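PDB 4OR8: membrane-associated protein VP24 from Marburg virus - Musoke, Kenya, 1980, which is thought to act as a minor matrix protein in nucleocapsid assembly and virion budding, and interacts with the nucleoprotein. Local coordinates for residues K98-E103 / S232-L237; A107-L112 / S137-L142; A115-E120 / I132-S137; T198-I203 / V213-I218. All coordinates share one frame; numbering follows the deposited sequence. Where two conformers were deposited one is given.

Contact 1 of 4, residues K98-E103 / S232-L237; sequences KSTIIE and SVVFGL
S99 OG is gripped by several groups while it sits at the rim of the F235 ring, 3.7 Å from F235 CE1 and near the ring plane. L93 O, N96 O and K75 NZ all hydrogen-bond to this hydroxyl. The serine is thereby fixed to the chain just before it and to the region after helix 68-73. Beyond S99 the backbone pairs with residues 233-235. T100 N donates to V233 O at 3.0 Å, almost in line with the carbonyl bond. F235 N returns a bond to T100 O at 3.2 Å. I102 N then reaches F235 O at 3.0 Å, from above the carbonyl plane, 40° out of it. T100 pairs with V234 and I101 with F235, in parallel. The short strand 100-101 thus forms one outer edge of the five-stranded mixed sheet of this pyramidal fold. F235 and I101 share one face of the sheet. A chi1 of 70°, with CG between the backbone N and the carbonyl carbon, swings the F235 ring nearer strand 100-101. There I101 CG1 lies obliquely 3.6 Å from F235 CZ, and I101 also packs on M68, L71 and H72 of helix 68-73. T100 and V234 occupy the other face, with V234 CG1 beside T100 OG1. The I102 and V234 side chains cross at about a right angle, with I102 CG2 4.0 Å from V234 CB.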
loop_
_atom_site.group_PDB
_atom_site.type_symbol
_atom_site.label_atom_id
_atom_site.label_comp_id
_atom_site.label_asym_id
_atom_site.label_seq_id
_atom_site.Cartn_x
_atom_site.Cartn_y
_atom_site.Cartn_z
ATOM N N LYS B 98 25.494 -2.507 -9.710
ATOM C CA LYS B 98 25.546 -1.312 -10.550
ATOM C C LYS B 98 24.219 -0.556 -10.631
ATOM O O LYS B 98 24.200 0.636 -10.938
ATOM C CB LYS B 98 26.040 -1.657 -11.957
ATOM C CG LYS B 98 27.542 -1.516 -12.136
ATOM C CD LYS B 98 27.934 -1.638 -13.601
ATOM C CE LYS B 98 29.409 -1.330 -13.807
ATOM N NZ LYS B 98 29.757 0.053 -13.371
ATOM N N SER B 99 23.115 -1.245 -10.364
ATOM C CA SER B 99 21.807 -0.598 -10.384
ATOM C C SER B 99 21.688 0.363 -9.209
ATOM O O SER B 99 22.189 0.088 -8.119
ATOM C CB SER B 99 20.686 -1.634 -10.332
ATOM O OG SER B 99 20.598 -2.225 -9.047
ATOM N N THR B 100 21.026 1.493 -9.434
ATOM C CA THR B 100 20.895 2.511 -8.399
ATOM C C THR B 100 19.442 2.791 -8.025
ATOM O O THR B 100 18.555 2.812 -8.877
ATOM C CB THR B 100 21.585 3.832 -8.807
ATOM O OG1 THR B 100 20.922 4.397 -9.944
ATOM C CG2 THR B 100 23.050 3.582 -9.144
ATOM N N ILE B 101 19.212 3.012 -6.738
ATOM C CA ILE B 101 17.877 3.269 -6.224
ATOM C C ILE B 101 17.550 4.751 -6.274
ATOM O O ILE B 101 18.352 5.586 -5.866
ATOM C CB ILE B 101 17.751 2.780 -4.777
ATOM C CG1 ILE B 101 18.092 1.292 -4.701
ATOM C CG2 ILE B 101 16.355 3.052 -4.236
ATOM C CD1 ILE B 101 18.161 0.756 -3.302
ATOM N N ILE B 102 16.364 5.078 -6.777
ATOM C CA ILE B 102 15.927 6.464 -6.834
ATOM C C ILE B 102 14.828 6.716 -5.816
ATOM O O ILE B 102 14.131 5.790 -5.404
ATOM C CB ILE B 102 15.434 6.848 -8.241
ATOM C CG1 ILE B 102 14.298 5.922 -8.680
ATOM C CG2 ILE B 102 16.585 6.792 -9.238
ATOM C CD1 ILE B 102 13.740 6.244 -10.047
ATOM N N GLU B 103 14.687 7.971 -5.408
ATOM C CA GLU B 103 13.658 8.366 -4.457
ATOM C C GLU B 103 12.279 8.069 -5.023
ATOM O O GLU B 103 12.087 8.095 -6.238
ATOM C CB GLU B 103 13.774 9.857 -4.125
ATOM C CG GLU B 103 14.980 10.224 -3.276
ATOM C CD GLU B 103 16.281 10.156 -4.051
ATOM O OE1 GLU B 103 16.257 10.395 -5.278
ATOM O OE2 GLU B 103 17.325 9.853 -3.435
ATOM N N SER B 232 22.370 1.340 -18.176
ATOM C CA SER B 232 22.110 1.811 -16.821
ATOM C C SER B 232 20.752 1.327 -16.316
ATOM O O SER B 232 19.791 1.238 -17.080
ATOM C CB SER B 232 22.182 3.336 -16.772
ATOM O OG SER B 232 21.748 3.824 -15.517
ATOM N N VAL B 233 20.679 1.010 -15.030
ATOM C CA VAL B 233 19.439 0.532 -14.429
ATOM C C VAL B 233 19.121 1.272 -13.135
ATOM O O VAL B 233 19.913 1.266 -12.193
ATOM C CB VAL B 233 19.493 -0.981 -14.141
ATOM C CG1 VAL B 233 18.283 -1.409 -13.332
ATOM C CG2 VAL B 233 19.576 -1.769 -15.441
ATOM N N VAL B 234 17.962 1.919 -13.096
ATOM C CA VAL B 234 17.493 2.564 -11.879
ATOM C C VAL B 234 16.137 1.994 -11.509
ATOM O O VAL B 234 15.425 1.469 -12.364
ATOM C CB VAL B 234 17.371 4.094 -12.038
ATOM C CG1 VAL B 234 18.726 4.707 -12.343
ATOM C CG2 VAL B 234 16.365 4.444 -13.122
ATOM N N PHE B 235 15.784 2.089 -10.233
ATOM C CA PHE B 235 14.478 1.632 -9.782
ATOM C C PHE B 235 14.080 2.270 -8.461
ATOM O O PHE B 235 14.930 2.618 -7.643
ATOM C CB PHE B 235 14.431 0.105 -9.677
ATOM C CG PHE B 235 15.256 -0.458 -8.555
ATOM C CD1 PHE B 235 16.617 -0.660 -8.710
ATOM C CD2 PHE B 235 14.666 -0.802 -7.348
ATOM C CE1 PHE B 235 17.376 -1.182 -7.681
ATOM C CE2 PHE B 235 15.422 -1.325 -6.312
ATOM C CZ PHE B 235 16.778 -1.516 -6.481
ATOM N N GLY B 236 12.774 2.424 -8.268
ATOM C CA GLY B 236 12.240 2.970 -7.038
ATOM C C GLY B 236 10.926 2.302 -6.698
ATOM O O GLY B 236 10.424 1.483 -7.464
ATOM N N LEU B 237 10.363 2.656 -5.549
ATOM C CA LEU B 237 9.125 2.046 -5.096
ATOM C C LEU B 237 8.086 3.106 -4.765
ATOM O O LEU B 237 8.288 3.924 -3.868
ATOM C CB LEU B 237 9.388 1.173 -3.868
ATOM C CG LEU B 237 8.186 0.464 -3.246
ATOM C CD1 LEU B 237 7.566 -0.499 -4.240
ATOM C CD2 LEU B 237 8.593 -0.265 -1.975
#

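Contact 2 of 4, residues A107-L112 / S137-L142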
loop_
_atom_site.group_PDB
_atom_site.type_symbol
_atom_site.label_atom_id
_atom_site.label_comp_id
_atom_site.label_asym_id
_atom_site.label_seq_id
_atom_site.Cartn_x
_atom_site.Cartn_y
_atom_site.Cartn_z
ATOM N N ALA B 107 10.335 8.215 -8.807
ATOM C CA ALA B 107 9.690 7.047 -9.388
ATOM C C ALA B 107 8.252 7.377 -9.764
ATOM O O ALA B 107 7.726 6.864 -10.751
ATOM C CB ALA B 107 9.736 5.876 -8.419
ATOM N N LEU B 108 7.617 8.233 -8.970
ATOM C CA LEU B 108 6.273 8.696 -9.278
ATOM C C LEU B 108 6.309 9.537 -10.540
ATOM O O LEU B 108 5.422 9.444 -11.388
ATOM C CB LEU B 108 5.700 9.526 -8.129
ATOM C CG LEU B 108 4.330 10.147 -8.420
ATOM C CD1 LEU B 108 3.270 9.070 -8.538
ATOM C CD2 LEU B 108 3.946 11.161 -7.366
ATOM N N ARG B 109 7.346 10.361 -10.650
ATOM C CA ARG B 109 7.524 11.229 -11.806
ATOM C C ARG B 109 7.618 10.389 -13.070
ATOM O O ARG B 109 6.997 10.702 -14.082
ATOM C CB ARG B 109 8.784 12.074 -11.632
ATOM C CG ARG B 109 8.964 13.177 -12.658
ATOM C CD ARG B 109 10.299 13.882 -12.441
ATOM N NE ARG B 109 10.649 14.782 -13.536
ATOM C CZ ARG B 109 10.572 16.106 -13.470
ATOM N NH1 ARG B 109 10.162 16.697 -12.356
ATOM N NH2 ARG B 109 10.912 16.840 -14.521
ATOM N N ILE B 110 8.393 9.314 -12.990
ATOM C CA ILE B 110 8.540 8.369 -14.089
ATOM C C ILE B 110 7.200 7.728 -14.431
ATOM O O ILE B 110 6.844 7.587 -15.601
ATOM C CB ILE B 110 9.562 7.270 -13.732
ATOM C CG1 ILE B 110 10.971 7.862 -13.673
ATOM C CG2 ILE B 110 9.511 6.131 -14.734
ATOM C CD1 ILE B 110 12.040 6.856 -13.318
ATOM N N LEU B 111 6.456 7.356 -13.396
ATOM C CA LEU B 111 5.164 6.709 -13.563
ATOM C C LEU B 111 4.194 7.653 -14.272
ATOM O O LEU B 111 3.438 7.241 -15.153
ATOM C CB LEU B 111 4.622 6.279 -12.199
ATOM C CG LEU B 111 3.528 5.211 -12.133
ATOM C CD1 LEU B 111 3.548 4.541 -10.771
ATOM C CD2 LEU B 111 2.164 5.821 -12.398
ATOM N N LEU B 112 4.232 8.925 -13.895
ATOM C CA LEU B 112 3.383 9.929 -14.523
ATOM C C LEU B 112 3.733 10.115 -15.994
ATOM O O LEU B 112 2.849 10.312 -16.829
ATOM C CB LEU B 112 3.471 11.262 -13.778
ATOM C CG LEU B 112 2.539 11.387 -12.575
ATOM C CD1 LEU B 112 2.741 12.711 -11.868
ATOM C CD2 LEU B 112 1.099 11.246 -13.026
ATOM N N SER B 137 5.506 14.644 -21.285
ATOM C CA SER B 137 5.888 13.272 -20.987
ATOM C C SER B 137 7.403 13.096 -20.997
ATOM O O SER B 137 7.961 12.467 -20.098
ATOM C CB SER B 137 5.235 12.309 -21.977
ATOM O OG SER B 137 5.540 10.969 -21.641
ATOM N N GLU B 138 8.061 13.652 -22.012
ATOM C CA GLU B 138 9.514 13.569 -22.112
ATOM C C GLU B 138 10.174 14.296 -20.951
ATOM O O GLU B 138 11.182 13.839 -20.414
ATOM C CB GLU B 138 10.009 14.144 -23.440
ATOM C CG GLU B 138 9.785 13.233 -24.635
ATOM C CD GLU B 138 10.368 13.793 -25.924
ATOM O OE1 GLU B 138 10.738 14.988 -25.951
ATOM O OE2 GLU B 138 10.455 13.034 -26.914
ATOM N N TRP B 139 9.592 15.427 -20.568
ATOM C CA TRP B 139 10.098 16.221 -19.456
ATOM C C TRP B 139 10.032 15.453 -18.139
ATOM O O TRP B 139 10.940 15.539 -17.312
ATOM C CB TRP B 139 9.323 17.537 -19.352
ATOM C CG TRP B 139 9.467 18.222 -18.034
ATOM C CD1 TRP B 139 10.617 18.696 -17.480
ATOM C CD2 TRP B 139 8.419 18.526 -17.106
ATOM N NE1 TRP B 139 10.353 19.269 -16.259
ATOM C CE2 TRP B 139 9.010 19.178 -16.007
ATOM C CE3 TRP B 139 7.038 18.305 -17.097
ATOM C CZ2 TRP B 139 8.272 19.612 -14.910
ATOM C CZ3 TRP B 139 6.303 18.742 -16.007
ATOM C CH2 TRP B 139 6.922 19.386 -14.929
ATOM N N LEU B 140 8.958 14.694 -17.948
ATOM C CA LEU B 140 8.792 13.928 -16.720
ATOM C C LEU B 140 9.712 12.710 -16.674
ATOM O O LEU B 140 10.210 12.342 -15.612
ATOM C CB LEU B 140 7.333 13.505 -16.546
ATOM C CG LEU B 140 6.347 14.642 -16.277
ATOM C CD1 LEU B 140 4.920 14.175 -16.488
ATOM C CD2 LEU B 140 6.534 15.174 -14.868
ATOM N N LEU B 141 9.944 12.094 -17.827
ATOM C CA LEU B 141 10.746 10.876 -17.885
ATOM C C LEU B 141 12.249 11.140 -17.877
ATOM O O LEU B 141 13.011 10.385 -17.276
ATOM C CB LEU B 141 10.379 10.048 -19.121
ATOM C CG LEU B 141 8.991 9.405 -19.143
ATOM C CD1 LEU B 141 8.708 8.791 -20.500
ATOM C CD2 LEU B 141 8.877 8.359 -18.052
ATOM N N LEU B 142 12.674 12.209 -18.542
ATOM C CA LEU B 142 14.101 12.452 -18.746
ATOM C C LEU B 142 14.701 13.511 -17.819
ATOM O O LEU B 142 15.915 13.558 -17.634
ATOM C CB LEU B 142 14.368 12.830 -20.204
ATOM C CG LEU B 142 13.958 11.802 -21.258
ATOM C CD1 LEU B 142 14.231 12.338 -22.651
ATOM C CD2 LEU B 142 14.687 10.489 -21.034
#
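R109 reaches across to W139 and L140 between two antiparallel helices, 104-115 and 127-142. The axes of segments 107-112 and 137-142 approach to 7.7 Å, with 151° between their N-to-C directions. R109 NH2 donates to W139 O at 3.1 Å. It approaches from well above the carbonyl plane. R109 NE makes a weak bond to the next carbonyl, L140 O, at 3.2 Å. The same guanidinium makes a cation-pi contact with W139, its CZ 4.5 Å from the centroid of the five-membered ring. The two planes are steeply turned, 76° apart, and NH2 is the part that lies over the indole face, toward its rim. CG of R109 stands anti to the backbone N (chi1 -171°) and the chain is extended on to NE, which carries the charge across the helix gap. L140 CD2 lies over one face of the guanidinium and touches R109 CG at 3.8 Å. I110 crosses L141 at about a right angle, with I110 CG2 4.0 Å from L141 CD2. In the next shell, I110 leans on V213 and V215 of the sheet. W43 makes a second cation-pi contact with R109. One residue, T145, positions both polar side chains: its O takes a bond from R109 NH2, and its OG1 pairs with W139 NE1.

Contact 3 of 4, residues A115-E120 / I132-S137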
loop_
_atom_site.group_PDB
_atom_site.type_symbol
_atom_site.label_atom_id
_atom_site.label_comp_id
_atom_site.label_asym_id
_atom_site.label_seq_id
_atom_site.Cartn_x
_atom_site.Cartn_y
_atom_site.Cartn_z
ATOM N N ALA B 115 2.019 7.448 -17.851
ATOM C CA ALA B 115 0.573 7.667 -17.882
ATOM C C ALA B 115 0.178 8.649 -18.978
ATOM O O ALA B 115 -0.843 8.476 -19.643
ATOM C CB ALA B 115 0.089 8.166 -16.538
ATOM N N LEU B 116 0.992 9.681 -19.169
ATOM C CA LEU B 116 0.730 10.668 -20.212
ATOM C C LEU B 116 0.781 10.074 -21.618
ATOM O O LEU B 116 0.286 10.683 -22.569
ATOM C CB LEU B 116 1.710 11.840 -20.115
ATOM C CG LEU B 116 1.309 13.075 -19.305
ATOM C CD1 LEU B 116 0.882 12.704 -17.899
ATOM C CD2 LEU B 116 2.464 14.060 -19.266
ATOM N N LYS B 117 1.384 8.897 -21.758
ATOM C CA LYS B 117 1.463 8.265 -23.072
ATOM C C LYS B 117 0.433 7.150 -23.225
ATOM O O LYS B 117 0.465 6.418 -24.209
ATOM C CB LYS B 117 2.872 7.735 -23.373
ATOM C CG LYS B 117 3.960 8.804 -23.373
ATOM C CD LYS B 117 3.682 9.910 -24.384
ATOM C CE LYS B 117 3.756 9.384 -25.811
ATOM N NZ LYS B 117 3.441 10.442 -26.813
ATOM N N ASP B 118 -0.487 7.037 -22.265
ATOM C CA ASP B 118 -1.548 6.025 -22.327
ATOM C C ASP B 118 -2.389 6.189 -23.595
ATOM O O ASP B 118 -2.816 7.293 -23.928
ATOM C CB ASP B 118 -2.447 6.078 -21.083
ATOM C CG ASP B 118 -3.296 4.816 -20.917
ATOM O OD1 ASP B 118 -2.714 3.710 -20.854
ATOM O OD2 ASP B 118 -4.542 4.920 -20.853
ATOM N N GLN B 119 -2.625 5.083 -24.297
ATOM C CA GLN B 119 -3.347 5.102 -25.570
ATOM C C GLN B 119 -4.797 5.565 -25.434
ATOM O O GLN B 119 -5.379 6.114 -26.371
ATOM C CB GLN B 119 -3.299 3.723 -26.244
ATOM C CG GLN B 119 -3.980 2.597 -25.459
ATOM C CD GLN B 119 -3.148 2.094 -24.283
ATOM O OE1 GLN B 119 -1.916 2.161 -24.302
ATOM N NE2 GLN B 119 -3.822 1.591 -23.253
ATOM N N GLU B 120 -5.375 5.340 -24.262
ATOM C CA GLU B 120 -6.765 5.686 -24.023
ATOM C C GLU B 120 -6.895 7.181 -23.761
ATOM O O GLU B 120 -7.963 7.763 -23.944
ATOM C CB GLU B 120 -7.306 4.889 -22.837
ATOM C CG GLU B 120 -8.819 4.862 -22.737
ATOM C CD GLU B 120 -9.309 3.837 -21.733
ATOM O OE1 GLU B 120 -8.458 3.210 -21.066
ATOM O OE2 GLU B 120 -10.541 3.658 -21.616
ATOM N N ILE B 132 1.869 18.629 -27.134
ATOM C CA ILE B 132 2.241 19.245 -25.866
ATOM C C ILE B 132 2.406 18.167 -24.801
ATOM O O ILE B 132 3.404 18.143 -24.076
ATOM C CB ILE B 132 1.198 20.279 -25.409
ATOM C CG1 ILE B 132 1.285 21.533 -26.280
ATOM C CG2 ILE B 132 1.408 20.645 -23.950
ATOM C CD1 ILE B 132 0.292 22.614 -25.903
ATOM N N VAL B 133 1.427 17.269 -24.725
ATOM C CA VAL B 133 1.479 16.141 -23.801
ATOM C C VAL B 133 2.748 15.323 -24.028
ATOM O O VAL B 133 3.356 14.816 -23.083
ATOM C CB VAL B 133 0.231 15.241 -23.938
ATOM C CG1 VAL B 133 0.389 13.961 -23.131
ATOM C CG2 VAL B 133 -1.016 15.993 -23.495
ATOM N N HIS B 134 3.158 15.218 -25.286
ATOM C CA HIS B 134 4.386 14.515 -25.625
ATOM C C HIS B 134 5.602 15.201 -25.013
ATOM O O HIS B 134 6.480 14.545 -24.453
ATOM C CB HIS B 134 4.546 14.415 -27.139
ATOM C CG HIS B 134 5.750 13.640 -27.566
ATOM N ND1 HIS B 134 6.854 14.234 -28.140
ATOM C CD2 HIS B 134 6.029 12.316 -27.499
ATOM C CE1 HIS B 134 7.758 13.310 -28.411
ATOM N NE2 HIS B 134 7.282 12.138 -28.032
ATOM N N MET B 135 5.648 16.525 -25.122
ATOM C CA MET B 135 6.721 17.304 -24.519
ATOM C C MET B 135 6.724 17.138 -23.004
ATOM O O MET B 135 7.781 16.956 -22.401
ATOM C CB MET B 135 6.589 18.785 -24.886
ATOM C CG MET B 135 7.052 19.126 -26.293
ATOM S SD MET B 135 6.891 20.882 -26.682
ATOM C CE MET B 135 5.149 21.000 -27.074
ATOM N N LEU B 136 5.541 17.204 -22.396
ATOM C CA LEU B 136 5.405 17.027 -20.951
ATOM C C LEU B 136 5.906 15.657 -20.530
ATOM O O LEU B 136 6.639 15.522 -19.552
ATOM C CB LEU B 136 3.947 17.194 -20.518
ATOM C CG LEU B 136 3.361 18.601 -20.616
ATOM C CD1 LEU B 136 1.893 18.607 -20.209
ATOM C CD2 LEU B 136 4.159 19.573 -19.766
ATOM N N SER B 137 5.506 14.644 -21.285
ATOM C CA SER B 137 5.888 13.272 -20.987
ATOM C C SER B 137 7.403 13.096 -20.997
ATOM O O SER B 137 7.961 12.467 -20.098
ATOM C CB SER B 137 5.235 12.309 -21.977
ATOM O OG SER B 137 5.540 10.969 -21.641
#
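A type I turn from A115 to D118, closed by D118 N bonding A115 O at 3.0 Å, brings L116 and K117 against one side of residues 132-137 of helix 127-142. The turn follows helix 104-115, and the chain then loops back into helix 127-142. The start of the connection in an antiparallel helix pair thus packs back on the second helix. The CB of L116 is directed toward that helix. It lies 3.9 Å from V133 CG1, and L116 CD2 touches L136 CB at 3.7 Å. The leucine thus spans about one helical turn, with V133 at one end and L136 and S137 at the other. V133 CG1, the branch anti to the backbone N (chi1 171°), also packs against the carbonyl oxygen of L116. L125, from the loop that leads into the helix, adds to the packing on V133, and I148 touches L136. K117 runs over the helix surface instead of inward. Its CG and CD pass beside S137, and this is van der Waals contact. The S137 hydroxyl has its polar partner elsewhere, in G113 O near the end of the first helix, which ties the two helices together beside the turn. The lysine chain is bent at both chi2 and chi3, near -60° each, which folds its end back toward H134. There the amine approaches the imidazole in the ring plane, not over a face. K117 NZ is 3.3 Å from H134 CD2 and 4.4 Å from H134 NE2.

Contact 4 of 4, residues T198-I203 / V213-I218; sequences TGQQII and VEVRRI
The guanidinium of R217 has Q200 OE1 at its edge, near its plane, 3.7 Å from R217 NE, a contact and not a hydrogen bond. The two side chains run side by side, with amide and guanidinium planes 49° apart. Q201 and R216 also run side by side on the other face, but Q201 OE1 sits obliquely to the guanidinium, 3.4 Å from R216 CD. The extended R216 chain rises off the sheet beside E214 on the same face, and R216 NE makes a salt bridge to E214 OE2 at 2.9 Å. The other carboxylate oxygen, E214 OE1, bonds to Y22 OH of the second subunit. The backbones form the ladder of an antiparallel hairpin. R216 N gives a nearly straight bond (174°) to Q201 O at 2.8 Å. I203 and E214 exchange two bonds, I203 N to E214 O at 2.8 Å and E214 N to I203 O at 2.9 Å. I202 and V215 form the non-hydrogen-bonded pair between them, with I202 CG1 4.1 Å from V215 CG2. This pair faces the helices: I202 meets L141 and V114, and V215 meets I110. Strand 192-196 flanks 201-206, and strand 228-239 lies along the far edge of 210-221.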
loop_
_atom_site.group_PDB
_atom_site.type_symbol
_atom_site.label_atom_id
_atom_site.label_comp_id
_atom_site.label_asym_id
_atom_site.label_seq_id
_atom_site.Cartn_x
_atom_site.Cartn_y
_atom_site.Cartn_z
ATOM N N THR B 198 11.073 6.919 -25.485
ATOM C CA THR B 198 12.256 7.751 -25.729
ATOM C C THR B 198 13.587 7.052 -25.450
ATOM O O THR B 198 14.497 7.643 -24.869
ATOM C CB THR B 198 12.198 9.076 -24.941
ATOM O OG1 THR B 198 12.303 8.810 -23.538
ATOM C CG2 THR B 198 10.895 9.807 -25.224
ATOM N N GLY B 199 13.694 5.794 -25.863
ATOM C CA GLY B 199 14.945 5.066 -25.769
ATOM C C GLY B 199 15.276 4.519 -24.391
ATOM O O GLY B 199 16.450 4.412 -24.029
ATOM N N GLN B 200 14.253 4.171 -23.618
ATOM C CA GLN B 200 14.480 3.520 -22.333
ATOM C C GLN B 200 13.326 2.623 -21.895
ATOM O O GLN B 200 12.181 3.067 -21.778
ATOM C CB GLN B 200 14.839 4.539 -21.244
ATOM C CG GLN B 200 13.862 5.687 -21.066
ATOM C CD GLN B 200 14.398 6.736 -20.108
ATOM O OE1 GLN B 200 15.449 7.331 -20.350
ATOM N NE2 GLN B 200 13.690 6.954 -19.008
ATOM N N GLN B 201 13.644 1.354 -21.654
ATOM C CA GLN B 201 12.643 0.365 -21.279
ATOM C C GLN B 201 12.153 0.579 -19.851
ATOM O O GLN B 201 12.932 0.517 -18.903
ATOM C CB GLN B 201 13.210 -1.046 -21.424
ATOM C CG GLN B 201 12.146 -2.127 -21.432
ATOM C CD GLN B 201 12.727 -3.523 -21.339
ATOM O OE1 GLN B 201 13.641 -3.776 -20.551
ATOM N NE2 GLN B 201 12.201 -4.438 -22.144
ATOM N N ILE B 202 10.856 0.821 -19.704
ATOM C CA ILE B 202 10.268 1.055 -18.390
ATOM C C ILE B 202 9.340 -0.089 -17.991
ATOM O O ILE B 202 8.476 -0.495 -18.766
ATOM C CB ILE B 202 9.490 2.381 -18.361
ATOM C CG1 ILE B 202 10.396 3.535 -18.792
ATOM C CG2 ILE B 202 8.913 2.636 -16.976
ATOM C CD1 ILE B 202 9.698 4.874 -18.835
ATOM N N ILE B 203 9.528 -0.605 -16.779
ATOM C CA ILE B 203 8.713 -1.705 -16.274
ATOM C C ILE B 203 8.123 -1.408 -14.897
ATOM O O ILE B 203 8.851 -1.146 -13.940
ATOM C CB ILE B 203 9.517 -3.014 -16.201
ATOM C CG1 ILE B 203 9.837 -3.520 -17.609
ATOM C CG2 ILE B 203 8.740 -4.070 -15.434
ATOM C CD1 ILE B 203 11.309 -3.544 -17.942
ATOM N N VAL B 213 8.880 0.611 -9.699
ATOM C CA VAL B 213 9.104 1.270 -10.979
ATOM C C VAL B 213 10.558 1.121 -11.404
ATOM O O VAL B 213 11.464 1.626 -10.743
ATOM C CB VAL B 213 8.736 2.761 -10.922
ATOM C CG1 VAL B 213 9.081 3.440 -12.236
ATOM C CG2 VAL B 213 7.257 2.929 -10.599
ATOM N N GLU B 214 10.769 0.429 -12.517
ATOM C CA GLU B 214 12.110 0.091 -12.981
ATOM C C GLU B 214 12.388 0.660 -14.371
ATOM O O GLU B 214 11.568 0.529 -15.278
ATOM C CB GLU B 214 12.267 -1.428 -12.998
ATOM C CG GLU B 214 13.393 -1.933 -13.869
ATOM C CD GLU B 214 13.369 -3.442 -14.022
ATOM O OE1 GLU B 214 12.448 -4.083 -13.470
ATOM O OE2 GLU B 214 14.270 -3.985 -14.697
ATOM N N VAL B 215 13.547 1.291 -14.535
ATOM C CA VAL B 215 13.928 1.854 -15.828
ATOM C C VAL B 215 15.297 1.368 -16.305
ATOM O O VAL B 215 16.298 1.511 -15.600
ATOM C CB VAL B 215 13.946 3.395 -15.792
ATOM C CG1 VAL B 215 14.363 3.954 -17.146
ATOM C CG2 VAL B 215 12.590 3.934 -15.386
ATOM N N ARG B 216 15.337 0.794 -17.503
ATOM C CA ARG B 216 16.601 0.403 -18.118
ATOM C C ARG B 216 16.929 1.356 -19.258
ATOM O O ARG B 216 16.267 1.352 -20.294
ATOM C CB ARG B 216 16.535 -1.036 -18.626
ATOM C CG ARG B 216 16.236 -2.062 -17.542
ATOM C CD ARG B 216 16.055 -3.448 -18.133
ATOM N NE ARG B 216 15.763 -4.452 -17.113
ATOM C CZ ARG B 216 15.561 -5.741 -17.373
ATOM N NH1 ARG B 216 15.618 -6.188 -18.621
ATOM N NH2 ARG B 216 15.300 -6.585 -16.385
ATOM N N ARG B 217 17.949 2.182 -19.055
ATOM C CA ARG B 217 18.293 3.217 -20.021
ATOM C C ARG B 217 19.747 3.120 -20.473
ATOM O O ARG B 217 20.475 2.204 -20.086
ATOM C CB ARG B 217 18.038 4.598 -19.418
ATOM C CG ARG B 217 18.896 4.904 -18.203
ATOM C CD ARG B 217 18.868 6.385 -17.868
ATOM N NE ARG B 217 17.568 6.821 -17.365
ATOM C CZ ARG B 217 17.335 7.170 -16.104
ATOM N NH1 ARG B 217 18.319 7.142 -15.214
ATOM N NH2 ARG B 217 16.120 7.557 -15.733
ATOM N N ILE B 218 20.159 4.070 -21.304
ATOM C CA ILE B 218 21.551 4.179 -21.713
ATOM C C ILE B 218 22.115 5.508 -21.245
ATOM O O ILE B 218 21.637 6.570 -21.640
ATOM C CB ILE B 218 21.714 4.068 -23.237
ATOM C CG1 ILE B 218 21.340 2.663 -23.707
ATOM C CG2 ILE B 218 23.141 4.394 -23.641
ATOM C CD1 ILE B 218 21.512 2.453 -25.190
#

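In the fold
Contacts 1 and 4 belong to one sheet, their centres 11 Å apart. Strand 228-239 of contact 1 lies next to strand 210-221 of contact 4, and S232 N to R217 O at 2.8 Å is a probable hydrogen bond between them. Contact 2 packs on this sheet from the helical side. I110 CD1 meets I102 CD1 of contact 1 at 3.7 Å and V215 CG2 of contact 4 at 3.6 Å. Contact 3 continues the helix pair of contact 2, shares S137 with it and is centred 10 Å away. It does not touch contact 1; their nearest atoms are about 13 Å apart. The second subunit reaches contact 4, while contacts 1 and 2 touch no other chain.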